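Local coordinates for hypothetical protein (Giardia lamblia, PDB 3I3F) that is of unknown function but belongs to the endoribonuclease L-PSP (YjgF-like) family and, like many of its relatives, assembles as a trimer, at residues A[37-42]-A[75-80]; A[59-64]-A[102-107]; A[70-75]-A[134-139]. All blocks are in the same frame, centred on the assembly; numbering follows the deposited sequence. Where two conformers were deposited one is given.

Contact 1 (A[37-42]-A[75-80]); sequences GMVYLG and ANSGLD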
loop_
_atom_site.group_PDB
_atom_site.type_symbol
_atom_site.label_atom_id
_atom_site.label_comp_id
_atom_site.label_asym_id
_atom_site.label_seq_id
_atom_site.Cartn_x
_atom_site.Cartn_y
_atom_site.Cartn_z
ATOM N N GLY A 37 4.218 -0.094 -19.018
ATOM C CA GLY A 37 2.891 -0.646 -19.289
ATOM C C GLY A 37 1.989 -0.808 -18.074
ATOM O O GLY A 37 0.952 -1.465 -18.158
ATOM N N MET A 38 2.375 -0.208 -16.947
ATOM C CA MET A 38 1.571 -0.236 -15.728
ATOM C C MET A 38 1.208 1.186 -15.317
ATOM O O MET A 38 2.014 2.107 -15.466
ATOM C CB MET A 38 2.334 -0.920 -14.594
ATOM C CG MET A 38 2.685 -2.381 -14.859
ATOM S SD MET A 38 1.247 -3.459 -15.038
ATOM C CE MET A 38 0.547 -3.381 -13.395
ATOM N N VAL A 39 -0.007 1.349 -14.800
ATOM C CA VAL A 39 -0.503 2.644 -14.349
ATOM C C VAL A 39 -0.679 2.627 -12.834
ATOM O O VAL A 39 -1.236 1.677 -12.280
ATOM C CB VAL A 39 -1.856 2.982 -15.005
ATOM C CG1 VAL A 39 -2.293 4.399 -14.636
ATOM C CG2 VAL A 39 -1.773 2.821 -16.519
ATOM N N TYR A 40 -0.179 3.673 -12.179
ATOM C CA TYR A 40 -0.349 3.882 -10.742
ATOM C C TYR A 40 -1.121 5.178 -10.547
ATOM O O TYR A 40 -0.928 6.130 -11.300
ATOM C CB TYR A 40 1.012 4.001 -10.051
ATOM C CG TYR A 40 1.822 2.727 -10.062
ATOM C CD1 TYR A 40 1.913 1.930 -8.928
ATOM C CD2 TYR A 40 2.493 2.316 -11.211
ATOM C CE1 TYR A 40 2.652 0.756 -8.933
ATOM C CE2 TYR A 40 3.233 1.139 -11.228
ATOM C CZ TYR A 40 3.308 0.367 -10.083
ATOM O OH TYR A 40 4.038 -0.800 -10.078
ATOM N N LEU A 41 -1.992 5.220 -9.542
ATOM C CA LEU A 41 -2.731 6.441 -9.223
ATOM C C LEU A 41 -2.396 6.952 -7.830
ATOM O O LEU A 41 -2.184 6.171 -6.900
ATOM C CB LEU A 41 -4.241 6.209 -9.300
ATOM C CG LEU A 41 -4.840 5.701 -10.611
ATOM C CD1 LEU A 41 -6.355 5.669 -10.494
ATOM C CD2 LEU A 41 -4.427 6.562 -11.792
ATOM N N GLY A 42 -2.374 8.275 -7.685
ATOM C CA GLY A 42 -2.362 8.893 -6.367
ATOM C C GLY A 42 -3.706 8.681 -5.697
ATOM O O GLY A 42 -4.662 8.221 -6.332
ATOM N N ALA A 75 -5.056 7.367 -19.107
ATOM C CA ALA A 75 -3.738 6.724 -19.138
ATOM C C ALA A 75 -3.706 5.423 -19.958
ATOM O O ALA A 75 -2.818 4.594 -19.762
ATOM C CB ALA A 75 -3.271 6.450 -17.707
ATOM N N ASN A 76 -4.662 5.253 -20.872
ATOM C CA ASN A 76 -4.744 4.065 -21.734
ATOM C C ASN A 76 -4.961 2.771 -20.940
ATOM O O ASN A 76 -4.382 1.727 -21.241
ATOM C CB ASN A 76 -3.506 3.962 -22.642
ATOM C CG ASN A 76 -3.750 3.106 -23.882
ATOM O OD1 ASN A 76 -4.871 3.018 -24.384
ATOM N ND2 ASN A 76 -2.692 2.476 -24.381
ATOM N N SER A 77 -5.817 2.865 -19.926
ATOM C CA SER A 77 -6.184 1.737 -19.079
ATOM C C SER A 77 -7.698 1.778 -18.859
ATOM O O SER A 77 -8.434 2.329 -19.678
ATOM C CB SER A 77 -5.419 1.815 -17.750
ATOM O OG SER A 77 -5.603 0.649 -16.964
ATOM N N GLY A 78 -8.168 1.197 -17.763
ATOM C CA GLY A 78 -9.591 1.227 -17.441
ATOM C C GLY A 78 -9.865 0.464 -16.165
ATOM O O GLY A 78 -8.977 -0.209 -15.646
ATOM N N LEU A 79 -11.095 0.561 -15.667
ATOM C CA LEU A 79 -11.486 -0.127 -14.433
ATOM C C LEU A 79 -11.258 -1.635 -14.513
ATOM O O LEU A 79 -10.831 -2.254 -13.539
ATOM C CB LEU A 79 -12.957 0.146 -14.099
ATOM C CG LEU A 79 -13.313 1.577 -13.693
ATOM C CD1 LEU A 79 -14.827 1.752 -13.643
ATOM C CD2 LEU A 79 -12.685 1.936 -12.353
ATOM N N ASP A 80 -11.541 -2.215 -15.677
ATOM C CA ASP A 80 -11.368 -3.658 -15.895
ATOM C C ASP A 80 -9.903 -4.097 -16.013
ATOM O O ASP A 80 -9.624 -5.293 -16.104
ATOM C CB ASP A 80 -12.176 -4.135 -17.118
ATOM C CG ASP A 80 -11.853 -3.367 -18.388
ATOM O OD1 ASP A 80 -11.506 -2.170 -18.305
ATOM O OD2 ASP A 80 -11.969 -3.963 -19.480
#
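V39, on strand 38-41, packs against the turn that closes helix 56-74, meeting A75 and S77 with its two methyl branches. CG1 lies 3.8 Å from CB of A75, a plain methyl-to-methyl contact. The other branch, CG2, settles over the turn itself: it is 3.8 Å from A75 O and 4.0 Å from S77 CB. With CG1 anti to the backbone N (chi1 -174°), CG2 is left beside that N, and A75 CB sits close to both methyls, 4.1 Å from CG2. The turn is a Schellman motif. N76, with positive phi, is its C-prime residue; S77 N bonds back to L72 O and N76 N to E73 O, which swings the chain off the helix and brings A75 to one methyl of V39 and S77 to the other. S77 turns only its CB to V39. Its OG goes on to hydrogen-bond A139 O at the end of strand 131-139, the neighbour of strand 38-41 in the sheet, while A75 O accepts from NE2 of Q140. I32 and L72 also touch V39, and on the strand's other face Y40 packs on V83 of the second subunit.

Contact 2 (A[59-64]-A[102-107]); sequences EQTRQT and NELYRE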
loop_
_atom_site.group_PDB
_atom_site.type_symbol
_atom_site.label_atom_id
_atom_site.label_comp_id
_atom_site.label_asym_id
_atom_site.label_seq_id
_atom_site.Cartn_x
_atom_site.Cartn_y
_atom_site.Cartn_z
ATOM N N GLU A 59 -22.256 9.501 -2.240
ATOM C CA GLU A 59 -21.825 10.421 -3.293
ATOM C C GLU A 59 -20.302 10.567 -3.354
ATOM O O GLU A 59 -19.740 10.697 -4.441
ATOM C CB GLU A 59 -22.505 11.785 -3.138
ATOM C CG GLU A 59 -24.028 11.736 -3.298
ATOM C CD GLU A 59 -24.476 11.183 -4.644
ATOM O OE1 GLU A 59 -23.824 11.480 -5.667
ATOM O OE2 GLU A 59 -25.488 10.449 -4.679
ATOM N N GLN A 60 -19.633 10.532 -2.204
ATOM C CA GLN A 60 -18.166 10.519 -2.198
ATOM C C GLN A 60 -17.623 9.251 -2.854
ATOM O O GLN A 60 -16.640 9.308 -3.590
ATOM C CB GLN A 60 -17.604 10.659 -0.781
ATOM C CG GLN A 60 -17.702 12.070 -0.225
ATOM C CD GLN A 60 -16.947 12.256 1.081
ATOM O OE1 GLN A 60 -15.983 11.543 1.369
ATOM N NE2 GLN A 60 -17.377 13.230 1.874
ATOM N N THR A 61 -18.272 8.117 -2.596
ATOM C CA THR A 61 -17.855 6.845 -3.180
ATOM C C THR A 61 -18.014 6.851 -4.699
ATOM O O THR A 61 -17.094 6.463 -5.419
ATOM C CB THR A 61 -18.636 5.663 -2.571
ATOM O OG1 THR A 61 -18.363 5.592 -1.166
ATOM C CG2 THR A 61 -18.236 4.347 -3.228
ATOM N N ARG A 62 -19.165 7.306 -5.187
ATOM C CA ARG A 62 -19.413 7.366 -6.627
ATOM C C ARG A 62 -18.420 8.301 -7.321
ATOM O O ARG A 62 -17.892 7.980 -8.383
ATOM C CB ARG A 62 -20.850 7.812 -6.913
ATOM C CG ARG A 62 -21.905 6.787 -6.522
ATOM C CD ARG A 62 -23.310 7.281 -6.834
ATOM N NE ARG A 62 -24.337 6.316 -6.447
ATOM C CZ ARG A 62 -24.699 5.271 -7.187
ATOM N NH1 ARG A 62 -24.115 5.052 -8.358
ATOM N NH2 ARG A 62 -25.646 4.444 -6.759
ATOM N N GLN A 63 -18.165 9.457 -6.711
ATOM C CA GLN A 63 -17.222 10.425 -7.271
ATOM C C GLN A 63 -15.790 9.879 -7.280
ATOM O O GLN A 63 -15.051 10.097 -8.239
ATOM C CB GLN A 63 -17.286 11.750 -6.505
ATOM C CG GLN A 63 -16.419 12.859 -7.095
ATOM C CD GLN A 63 -16.892 13.298 -8.466
ATOM O OE1 GLN A 63 -18.025 13.752 -8.621
ATOM N NE2 GLN A 63 -16.029 13.166 -9.466
ATOM N N THR A 64 -15.411 9.172 -6.217
ATOM C CA THR A 64 -14.078 8.577 -6.125
ATOM C C THR A 64 -13.812 7.607 -7.273
ATOM O O THR A 64 -12.768 7.678 -7.919
ATOM C CB THR A 64 -13.876 7.850 -4.778
ATOM O OG1 THR A 64 -13.940 8.800 -3.710
ATOM C CG2 THR A 64 -12.525 7.142 -4.735
ATOM N N ASN A 102 -19.642 -1.004 0.222
ATOM C CA ASN A 102 -19.438 -2.280 -0.470
ATOM C C ASN A 102 -20.521 -2.583 -1.506
ATOM O O ASN A 102 -20.231 -3.157 -2.554
ATOM C CB ASN A 102 -19.293 -3.429 0.531
ATOM C CG ASN A 102 -17.961 -3.395 1.255
ATOM O OD1 ASN A 102 -16.917 -3.162 0.641
ATOM N ND2 ASN A 102 -17.989 -3.625 2.562
ATOM N N GLU A 103 -21.755 -2.175 -1.225
ATOM C CA GLU A 103 -22.831 -2.294 -2.209
ATOM C C GLU A 103 -22.492 -1.492 -3.464
ATOM O O GLU A 103 -22.631 -1.989 -4.582
ATOM C CB GLU A 103 -24.159 -1.806 -1.627
ATOM C CG GLU A 103 -24.682 -2.670 -0.488
ATOM C CD GLU A 103 -25.900 -2.090 0.212
ATOM O OE1 GLU A 103 -26.262 -0.921 -0.043
ATOM O OE2 GLU A 103 -26.494 -2.812 1.039
ATOM N N LEU A 104 -22.038 -0.254 -3.268
ATOM C CA LEU A 104 -21.640 0.613 -4.380
ATOM C C LEU A 104 -20.398 0.078 -5.092
ATOM O O LEU A 104 -20.299 0.145 -6.317
ATOM C CB LEU A 104 -21.384 2.038 -3.882
ATOM C CG LEU A 104 -22.617 2.767 -3.346
ATOM C CD1 LEU A 104 -22.206 3.965 -2.510
ATOM C CD2 LEU A 104 -23.527 3.185 -4.492
ATOM N N TYR A 105 -19.457 -0.458 -4.316
ATOM C CA TYR A 105 -18.243 -1.058 -4.866
ATOM C C TYR A 105 -18.577 -2.170 -5.858
ATOM O O TYR A 105 -17.970 -2.265 -6.925
ATOM C CB TYR A 105 -17.381 -1.618 -3.732
ATOM C CG TYR A 105 -16.027 -2.111 -4.177
ATOM C CD1 TYR A 105 -14.950 -1.237 -4.275
ATOM C CD2 TYR A 105 -15.818 -3.450 -4.492
ATOM C CE1 TYR A 105 -13.700 -1.680 -4.678
ATOM C CE2 TYR A 105 -14.572 -3.903 -4.895
ATOM C CZ TYR A 105 -13.515 -3.012 -4.986
ATOM O OH TYR A 105 -12.270 -3.445 -5.384
ATOM N N ARG A 106 -19.557 -3.001 -5.506
ATOM C CA ARG A 106 -19.978 -4.100 -6.370
ATOM C C ARG A 106 -20.712 -3.628 -7.630
ATOM O O ARG A 106 -20.820 -4.383 -8.590
ATOM C CB ARG A 106 -20.835 -5.102 -5.591
ATOM C CG ARG A 106 -20.044 -5.924 -4.581
ATOM C CD ARG A 106 -20.887 -7.041 -3.991
ATOM N NE ARG A 106 -22.012 -6.527 -3.208
ATOM C CZ ARG A 106 -21.988 -6.258 -1.903
ATOM N NH1 ARG A 106 -20.888 -6.444 -1.179
ATOM N NH2 ARG A 106 -23.081 -5.791 -1.312
ATOM N N GLU A 107 -21.224 -2.398 -7.622
ATOM C CA GLU A 107 -21.796 -1.795 -8.831
ATOM C C GLU A 107 -20.709 -1.292 -9.783
ATOM O O GLU A 107 -20.945 -1.164 -10.982
ATOM C CB GLU A 107 -22.743 -0.646 -8.476
ATOM C CG GLU A 107 -23.995 -1.082 -7.738
ATOM C CD GLU A 107 -24.906 0.079 -7.368
ATOM O OE1 GLU A 107 -24.561 1.244 -7.662
ATOM O OE2 GLU A 107 -25.979 -0.178 -6.783
#
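L104 is the side chain that helix 102-107 pushes at helix 59-64, reaching T61 with one methyl and R62 with the other. These belong to the two long helices packed on one face of the mixed sheet in this YjgF-like fold; the local segments run in nearly the same direction, crossing at -27° with their axes 10.1 Å apart. From the start of L104, CB lies 4.0 Å from T61 CG2. At CG the chain forks. CD1 turns to T61, 4.0 Å from its CB and 4.1 Å from CG2. T61 can offer this apolar side because its CG2 is anti to the backbone N, while OG1 bonds L57 O one turn back in its own helix. R62 reaches over L104 on an extended chain in the conformer given, one of two deposited, so its contacts are less certain. CD2 of L104 takes the outer branch and slides under the R62 guanidinium, 3.2 Å from the plane and offset toward its rim, with NH2 the nearest atom at 3.3 Å. Beneath the helices, T61 rests on V131 and Y105 on L85 and I87 of the sheet. R62 NH2 also has a long, weak ion pair with E58. Past the leucine, R62 NH2 is 3.5 Å from E107 OE1, a long salt bridge in which the guanidinium and carboxylate planes stand 48° apart.

Contact 3 (A[70-75]-A[134-139]); sequences KCLEYA and VNVVAA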
loop_
_atom_site.group_PDB
_atom_site.type_symbol
_atom_site.label_atom_id
_atom_site.label_comp_id
_atom_site.label_asym_id
_atom_site.label_seq_id
_atom_site.Cartn_x
_atom_site.Cartn_y
_atom_site.Cartn_z
ATOM N N LYS A 70 -11.869 7.803 -14.917
ATOM C CA LYS A 70 -11.396 8.830 -15.845
ATOM C C LYS A 70 -9.871 8.870 -15.927
ATOM O O LYS A 70 -9.312 8.966 -17.018
ATOM C CB LYS A 70 -11.942 10.206 -15.458
ATOM C CG LYS A 70 -13.429 10.372 -15.724
ATOM C CD LYS A 70 -13.898 11.764 -15.354
ATOM C CE LYS A 70 -15.401 11.906 -15.516
ATOM N NZ LYS A 70 -15.921 13.125 -14.834
ATOM N N CYS A 71 -9.202 8.791 -14.780
ATOM C CA CYS A 71 -7.738 8.774 -14.759
ATOM C C CYS A 71 -7.180 7.578 -15.523
ATOM O O CYS A 71 -6.270 7.729 -16.338
ATOM C CB CYS A 71 -7.209 8.758 -13.324
ATOM S SG CYS A 71 -7.361 10.329 -12.460
ATOM N N LEU A 72 -7.725 6.391 -15.262
ATOM C CA LEU A 72 -7.241 5.175 -15.912
ATOM C C LEU A 72 -7.466 5.203 -17.423
ATOM O O LEU A 72 -6.576 4.833 -18.185
ATOM C CB LEU A 72 -7.884 3.927 -15.296
ATOM C CG LEU A 72 -7.435 3.611 -13.866
ATOM C CD1 LEU A 72 -8.205 2.428 -13.305
ATOM C CD2 LEU A 72 -5.939 3.340 -13.819
ATOM N N GLU A 73 -8.638 5.653 -17.860
ATOM C CA GLU A 73 -8.926 5.731 -19.296
ATOM C C GLU A 73 -8.026 6.757 -19.990
ATOM O O GLU A 73 -7.557 6.527 -21.105
ATOM C CB GLU A 73 -10.412 6.012 -19.537
ATOM C CG GLU A 73 -11.283 4.799 -19.202
ATOM C CD GLU A 73 -12.773 5.035 -19.372
ATOM O OE1 GLU A 73 -13.170 6.124 -19.836
ATOM O OE2 GLU A 73 -13.552 4.117 -19.037
ATOM N N TYR A 74 -7.764 7.867 -19.307
ATOM C CA TYR A 74 -6.834 8.891 -19.781
ATOM C C TYR A 74 -5.422 8.319 -19.965
ATOM O O TYR A 74 -4.696 8.718 -20.880
ATOM C CB TYR A 74 -6.822 10.049 -18.776
ATOM C CG TYR A 74 -6.071 11.293 -19.196
ATOM C CD1 TYR A 74 -6.601 12.166 -20.143
ATOM C CD2 TYR A 74 -4.848 11.618 -18.617
ATOM C CE1 TYR A 74 -5.923 13.322 -20.511
ATOM C CE2 TYR A 74 -4.161 12.766 -18.980
ATOM C CZ TYR A 74 -4.703 13.613 -19.928
ATOM O OH TYR A 74 -4.021 14.753 -20.287
ATOM N N ALA A 75 -5.056 7.367 -19.107
ATOM C CA ALA A 75 -3.738 6.724 -19.138
ATOM C C ALA A 75 -3.706 5.423 -19.958
ATOM O O ALA A 75 -2.818 4.594 -19.762
ATOM C CB ALA A 75 -3.271 6.450 -17.707
ATOM N N VAL A 134 -6.644 4.141 -2.533
ATOM C CA VAL A 134 -5.220 4.370 -2.745
ATOM C C VAL A 134 -4.556 3.135 -3.342
ATOM O O VAL A 134 -5.154 2.059 -3.394
ATOM C CB VAL A 134 -4.509 4.754 -1.423
ATOM C CG1 VAL A 134 -5.209 5.939 -0.759
ATOM C CG2 VAL A 134 -4.450 3.571 -0.468
ATOM N N ASN A 135 -3.319 3.306 -3.799
ATOM C CA ASN A 135 -2.533 2.214 -4.373
ATOM C C ASN A 135 -3.255 1.469 -5.498
ATOM O O ASN A 135 -3.143 0.247 -5.618
ATOM C CB ASN A 135 -2.083 1.242 -3.274
ATOM C CG ASN A 135 -1.119 1.880 -2.298
ATOM O OD1 ASN A 135 -0.259 2.666 -2.690
ATOM N ND2 ASN A 135 -1.259 1.551 -1.020
ATOM N N VAL A 136 -3.988 2.209 -6.326
ATOM C CA VAL A 136 -4.583 1.627 -7.521
ATOM C C VAL A 136 -3.455 1.320 -8.493
ATOM O O VAL A 136 -2.689 2.213 -8.861
ATOM C CB VAL A 136 -5.599 2.570 -8.191
ATOM C CG1 VAL A 136 -6.046 2.009 -9.540
ATOM C CG2 VAL A 136 -6.794 2.786 -7.280
ATOM N N VAL A 137 -3.346 0.050 -8.869
ATOM C CA VAL A 137 -2.361 -0.419 -9.834
ATOM C C VAL A 137 -3.123 -1.113 -10.957
ATOM O O VAL A 137 -3.951 -1.991 -10.700
ATOM C CB VAL A 137 -1.369 -1.408 -9.185
ATOM C CG1 VAL A 137 -0.316 -1.863 -10.195
ATOM C CG2 VAL A 137 -0.708 -0.771 -7.966
ATOM N N ALA A 138 -2.854 -0.709 -12.195
ATOM C CA ALA A 138 -3.576 -1.226 -13.355
ATOM C C ALA A 138 -2.636 -1.452 -14.530
ATOM O O ALA A 138 -1.602 -0.799 -14.643
ATOM C CB ALA A 138 -4.680 -0.259 -13.753
ATOM N N ALA A 139 -3.004 -2.390 -15.397
ATOM C CA ALA A 139 -2.277 -2.631 -16.639
ATOM C C ALA A 139 -2.792 -1.694 -17.726
ATOM O O ALA A 139 -3.966 -1.328 -17.735
ATOM C CB ALA A 139 -2.445 -4.080 -17.074
#
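L72, from the last turn of helix 56-74, turns its two methyls to V136 and A138, the two residues of this segment that face it. The strand segment starts at V134 and N135, which lie toward the other subunits: V134 packs on C119 of the second, and N135, with positive phi, on N135 of both. V136 then points to the helix: its CG1 is 4.4 Å from L72 CD1, a loose touch. V137 turns to the opposite face of the strand and meets Y40 of the third subunit. At A138 the strand comes back to the helix, and its CB sits 3.8 Å from L72 CD2. The CA atoms of L72 and A138 are 7.8 Å apart. In L72, CG stands beside the backbone N (chi1 -69°), which carries the fork out to the strand, one methyl to each residue. Strand 131-139 runs between 38-41 and 82-90, its backbone bonding to V39 and L41 on one side and to V83, S84 and N86 on the other, while helix 56-74 lies over this face, with L72 also touching I82.

Overall arrangement
Along the chain the segments come as 37-42, 59-64, 70-75, 75-80, 102-107 and 134-139, so every pair of contacts crosses. Contacts 1 and 3 are practically one site: their centres lie about 3 Å apart, they share A75, and the backbone bond from V39 N to A138 O (2.7 Å) joins their two neighbouring strands. Contact 2 stands on the other side of the chain's centre, about 19 Å from contact 1 and 16 Å from contact 3 between centres. Helix 56-74 links the two regions, packing on helix 95-108 near its start and on the sheet at its end. The sheet's opposite face meets the other subunits of the trimer.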